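Local coordinates for adhesion G-protein coupled receptor G6 (Danio rerio, PDB 6V55) that probably couples cell adhesion to G-protein signalling in myelination, through a large multidomain extracellular region that binds calcium, at residues 652-657 / 712-717; 674-679 / 694-699. All coordinates share one frame; numbering follows the deposited sequence.

Contact 1 (652-657 / 712-717)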
# COMPACT_ATOMS: atom_id res chain seq x y z
N THR A 652 35.27 -41.01 1.86
CA THR A 652 35.34 -42.46 2.04
C THR A 652 36.14 -42.76 3.29
O THR A 652 37.32 -42.39 3.38
CB THR A 652 35.97 -43.14 0.83
OG1 THR A 652 35.09 -42.99 -0.29
CG2 THR A 652 36.19 -44.61 1.12
N LEU A 653 35.51 -43.41 4.25
CA LEU A 653 36.18 -43.79 5.48
C LEU A 653 36.71 -45.22 5.35
O LEU A 653 35.94 -46.11 4.97
CB LEU A 653 35.24 -43.69 6.67
CG LEU A 653 34.36 -42.42 6.72
CD1 LEU A 653 33.28 -42.51 7.79
CD2 LEU A 653 35.21 -41.19 6.94
N PRO A 654 38.00 -45.46 5.64
CA PRO A 654 38.59 -46.81 5.48
C PRO A 654 38.02 -47.78 6.50
O PRO A 654 37.43 -47.36 7.51
CB PRO A 654 40.08 -46.54 5.73
CG PRO A 654 40.09 -45.39 6.64
CD PRO A 654 38.98 -44.50 6.16
N PRO A 655 38.14 -49.10 6.27
CA PRO A 655 37.60 -50.06 7.25
C PRO A 655 38.38 -50.11 8.55
O PRO A 655 37.81 -50.53 9.57
CB PRO A 655 37.67 -51.40 6.51
CG PRO A 655 37.73 -51.03 5.06
CD PRO A 655 38.51 -49.77 5.01
N THR A 656 39.64 -49.69 8.54
CA THR A 656 40.53 -49.62 9.70
C THR A 656 40.47 -48.28 10.42
O THR A 656 41.49 -47.85 10.98
CB THR A 656 41.96 -49.92 9.26
OG1 THR A 656 42.34 -48.97 8.25
CG2 THR A 656 42.06 -51.31 8.70
N LEU A 657 39.32 -47.58 10.40
CA LEU A 657 39.24 -46.24 10.97
C LEU A 657 39.27 -46.28 12.49
O LEU A 657 39.94 -45.45 13.12
CB LEU A 657 37.97 -45.52 10.48
CG LEU A 657 37.63 -44.17 11.12
CD1 LEU A 657 38.47 -43.05 10.54
CD2 LEU A 657 36.17 -43.83 11.00
N ASP A 712 45.53 -46.31 7.35
CA ASP A 712 44.94 -46.16 6.03
C ASP A 712 44.14 -44.87 5.98
O ASP A 712 43.30 -44.64 6.86
CB ASP A 712 44.02 -47.33 5.68
CG ASP A 712 44.67 -48.66 5.91
OD1 ASP A 712 44.01 -49.51 6.55
OD2 ASP A 712 45.83 -48.85 5.47
N PRO A 713 44.34 -44.04 4.97
CA PRO A 713 43.80 -42.68 5.01
C PRO A 713 42.31 -42.61 4.71
O PRO A 713 41.69 -43.57 4.24
CB PRO A 713 44.60 -41.96 3.92
CG PRO A 713 44.93 -43.04 2.94
CD PRO A 713 45.13 -44.29 3.75
N VAL A 714 41.74 -41.45 5.03
CA VAL A 714 40.41 -41.07 4.58
C VAL A 714 40.53 -40.53 3.16
O VAL A 714 41.33 -39.63 2.90
CB VAL A 714 39.80 -40.01 5.50
CG1 VAL A 714 38.34 -39.81 5.21
CG2 VAL A 714 39.97 -40.42 6.94
N ARG A 715 39.74 -41.07 2.24
CA ARG A 715 39.70 -40.54 0.88
C ARG A 715 38.69 -39.41 0.85
O ARG A 715 37.48 -39.64 0.95
CB ARG A 715 39.36 -41.64 -0.12
CG ARG A 715 39.74 -41.35 -1.57
CD ARG A 715 38.96 -42.26 -2.48
NE ARG A 715 39.21 -42.03 -3.90
CZ ARG A 715 38.40 -41.34 -4.71
NH1 ARG A 715 37.28 -40.79 -4.24
NH2 ARG A 715 38.71 -41.20 -5.99
N ILE A 716 39.18 -38.17 0.73
CA ILE A 716 38.33 -36.99 0.61
C ILE A 716 38.46 -36.48 -0.82
O ILE A 716 39.54 -36.05 -1.23
CB ILE A 716 38.72 -35.89 1.60
CG1 ILE A 716 38.84 -36.44 3.04
CG2 ILE A 716 37.81 -34.65 1.46
CD1 ILE A 716 37.57 -36.42 3.82
N GLU A 717 37.37 -36.53 -1.57
CA GLU A 717 37.35 -36.01 -2.94
C GLU A 717 36.42 -34.82 -2.96
O GLU A 717 35.26 -34.95 -2.58
CB GLU A 717 36.88 -37.09 -3.93
CG GLU A 717 36.43 -36.55 -5.30
CD GLU A 717 35.78 -37.62 -6.18
OE1 GLU A 717 36.22 -38.80 -6.12
OE2 GLU A 717 34.83 -37.27 -6.93
O HOH W 1 43.45 -46.73 9.71
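Thr652 and Arg715 face each other as an antiparallel hydrogen-bonded pair. Thr652 N donates to Arg715 O at 2.8 Å, nearly straight at 169°. Arg715 N returns a bond to Thr652 O at 3.0 Å, bent to 143°.

The Arg715 side chain starts against this partner: its CB rests 3.8 Å from Thr652 CB. CG stands opposite the backbone N (chi1 -160°), and the chain stays extended as far as NE. It therefore leads away from 652-657, across Val762 and Leu764 of strand 760-765. At the tip, NH1 makes a salt bridge to Glu717 OE1 at 2.9 Å, close to the guanidinium plane. NH2 has a long, weak ion pair with Asp755 and lies near Arg760. Glu717 OE1 also has Arg760 as a partner, so one carboxylate oxygen serves two arginines.

Behind the pair, Val714 lies beside Leu653, both pointing the same way. Leu653 CD2 meets Val714 CG1 at 3.8 Å. After Leu653 the strand gives way to a type I turn from Pro654 to Leu657. The Pro654 ring sits against backbone oxygens, with CG 3.3 Å from Asp712 O.

Past the ring, the side chains of Thr656 and Asp712 cross at about a right angle. Thr656 OG1 donates to Asp712 OD1, but the modelled 2.4 Å between them is very short and its exact length is doubtful. A water adds a second link: it donates to Thr656 O at 2.6 Å and accepts from Asp712 N.

Beyond the one backbone pair, a hydroxyl, a carboxylate and a water thus link the loop ends of the two segments. Leu653 and Val714 form a small buried apolar patch. The carboxylate of Glu717 probably offsets the repulsion between Arg715 and Arg760.

Contact 2 (674-679 / 694-699)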
# COMPACT_ATOMS: atom_id res chain seq x y z
N PHE A 674 28.35 -35.36 8.67
CA PHE A 674 28.76 -34.92 7.34
C PHE A 674 28.20 -33.53 7.12
O PHE A 674 27.02 -33.31 7.38
CB PHE A 674 28.25 -35.91 6.28
CG PHE A 674 28.77 -35.68 4.88
CD1 PHE A 674 28.11 -34.80 4.01
CD2 PHE A 674 29.86 -36.39 4.41
CE1 PHE A 674 28.57 -34.59 2.72
CE2 PHE A 674 30.32 -36.19 3.10
CZ PHE A 674 29.66 -35.30 2.25
N MET A 675 29.04 -32.60 6.67
CA MET A 675 28.62 -31.25 6.29
C MET A 675 29.19 -30.91 4.92
O MET A 675 30.35 -31.22 4.63
CB MET A 675 29.09 -30.18 7.29
CG MET A 675 28.83 -30.52 8.74
SD MET A 675 29.45 -29.35 9.92
CE MET A 675 30.22 -30.52 11.03
N PHE A 676 28.38 -30.27 4.08
CA PHE A 676 28.84 -29.76 2.80
C PHE A 676 28.60 -28.26 2.78
O PHE A 676 27.46 -27.81 2.96
CB PHE A 676 28.11 -30.46 1.64
CG PHE A 676 28.43 -29.90 0.29
CD1 PHE A 676 27.56 -29.00 -0.35
CD2 PHE A 676 29.60 -30.27 -0.36
CE1 PHE A 676 27.86 -28.48 -1.60
CE2 PHE A 676 29.91 -29.77 -1.62
CZ PHE A 676 29.05 -28.87 -2.23
N PHE A 677 29.66 -27.48 2.57
CA PHE A 677 29.56 -26.03 2.51
C PHE A 677 29.58 -25.61 1.04
O PHE A 677 30.60 -25.73 0.36
CB PHE A 677 30.69 -25.37 3.29
CG PHE A 677 30.53 -25.46 4.78
CD1 PHE A 677 30.97 -26.59 5.48
CD2 PHE A 677 29.95 -24.41 5.50
CE1 PHE A 677 30.83 -26.68 6.86
CE2 PHE A 677 29.82 -24.49 6.89
CZ PHE A 677 30.26 -25.62 7.56
N GLY A 678 28.44 -25.15 0.54
CA GLY A 678 28.38 -24.69 -0.84
C GLY A 678 29.12 -23.39 -1.08
O GLY A 678 29.55 -23.13 -2.21
N ARG A 679 29.27 -22.56 -0.04
CA ARG A 679 29.93 -21.27 -0.15
C ARG A 679 31.15 -21.25 0.77
O ARG A 679 31.20 -21.97 1.77
CB ARG A 679 28.94 -20.15 0.19
CG ARG A 679 27.85 -20.02 -0.86
CD ARG A 679 27.28 -18.61 -0.92
NE ARG A 679 28.33 -17.65 -1.21
CZ ARG A 679 28.61 -17.20 -2.43
NH1 ARG A 679 27.91 -17.63 -3.48
NH2 ARG A 679 29.60 -16.32 -2.60
N ASN A 694 39.98 -22.91 -4.03
CA ASN A 694 39.15 -23.20 -5.18
C ASN A 694 38.50 -24.57 -4.99
O ASN A 694 38.78 -25.55 -5.70
CB ASN A 694 39.98 -23.11 -6.47
CG ASN A 694 39.13 -23.20 -7.73
OD1 ASN A 694 39.03 -24.26 -8.35
ND2 ASN A 694 38.50 -22.09 -8.10
N SER A 695 37.58 -24.62 -4.03
CA SER A 695 36.94 -25.87 -3.65
C SER A 695 35.66 -25.58 -2.87
O SER A 695 35.48 -24.50 -2.32
CB SER A 695 37.86 -26.72 -2.78
OG SER A 695 37.36 -28.04 -2.72
N TYR A 696 34.80 -26.58 -2.81
CA TYR A 696 33.83 -26.60 -1.73
C TYR A 696 34.53 -27.07 -0.46
O TYR A 696 35.63 -27.62 -0.51
CB TYR A 696 32.66 -27.51 -2.07
CG TYR A 696 31.92 -27.03 -3.29
CD1 TYR A 696 30.99 -26.00 -3.18
CD2 TYR A 696 32.16 -27.57 -4.55
CE1 TYR A 696 30.30 -25.53 -4.30
CE2 TYR A 696 31.48 -27.10 -5.68
CZ TYR A 696 30.55 -26.08 -5.53
OH TYR A 696 29.87 -25.60 -6.62
N VAL A 697 33.92 -26.85 0.69
CA VAL A 697 34.46 -27.37 1.93
C VAL A 697 33.54 -28.47 2.42
O VAL A 697 32.33 -28.25 2.59
CB VAL A 697 34.63 -26.28 3.00
CG1 VAL A 697 35.34 -26.88 4.19
CG2 VAL A 697 35.43 -25.14 2.42
N VAL A 698 34.10 -29.65 2.63
CA VAL A 698 33.35 -30.78 3.17
C VAL A 698 33.95 -31.13 4.52
O VAL A 698 35.17 -31.06 4.71
CB VAL A 698 33.35 -31.97 2.18
CG1 VAL A 698 34.75 -32.49 1.83
CG2 VAL A 698 32.46 -33.09 2.66
N ALA A 699 33.09 -31.40 5.50
CA ALA A 699 33.53 -31.85 6.80
C ALA A 699 32.96 -33.23 7.15
O ALA A 699 31.90 -33.63 6.64
CB ALA A 699 33.18 -30.85 7.90
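Phe676 CZ lies over one face of the Tyr696 ring, 3.5 Å above its plane and offset toward the rim. The two rings are oblique, with planes at 37° and centroids 5.1 Å apart. At the Tyr696 edge, near the ring plane, lie the backbone oxygens of Phe677 and Gly678. Gly678 O comes 3.3 Å from Tyr696 CE1. Replacing Tyr696 by an alanine would probably uncover the end of Phe676 and open a gap beside these oxygens.

The Phe677 ring has Val697 O at its edge, in its plane, and meets Phe683 edge-to-face. The Phe674 ring reaches across to Val698, with CZ 3.6 Å from Val698 CG2. With chi1 at -172°, trans to the main-chain nitrogen, the Phe674 ring turns toward that methyl.

Backbone bonds hold the strands antiparallel. Met675 and Ala699 bond both ways. Met675 N reaches Ala699 O at 3.0 Å, and Ala699 N meets Met675 O at 2.9 Å. Phe677 N donates to Val697 O at 2.8 Å.

Phe676 and Val698 share one face of the sheet, turned to strand 649-653. Met675, Phe677, Val697 and Ala699 share the other, where Met675 and Phe677 pack on helix 573-593. Beyond Val698 and Ala699 a bound peptide adds a further antiparallel strand. Side chain to side chain, the contact is apolar or aromatic. Ring edges also meet backbone oxygens, and the hydrogen bonds between the strands are those of the backbone. This suits a sheet layer buried between a second sheet and a helix.

In the fold
The centres of contacts 1 and 2 lie 18 Å apart, in two different antiparallel sheets. Contact 1 joins strands 649-653 and 714-719. Contact 2 joins strands 671-677 and 697-701 and is nested inside the chain loop that contact 1 closes. Strand 714-719 is the next strand after 697-701, and the connection between them carries the chain from one sheet to the other. The sheets meet face to face where Ile716 CG2 packs on Val698 CG1 at 3.8 Å. A bound peptide continues the sheet of contact 2 and also packs on Ile716 of contact 1. This is consistent with a GAIN domain holding the tethered peptide that follows its proteolysis site.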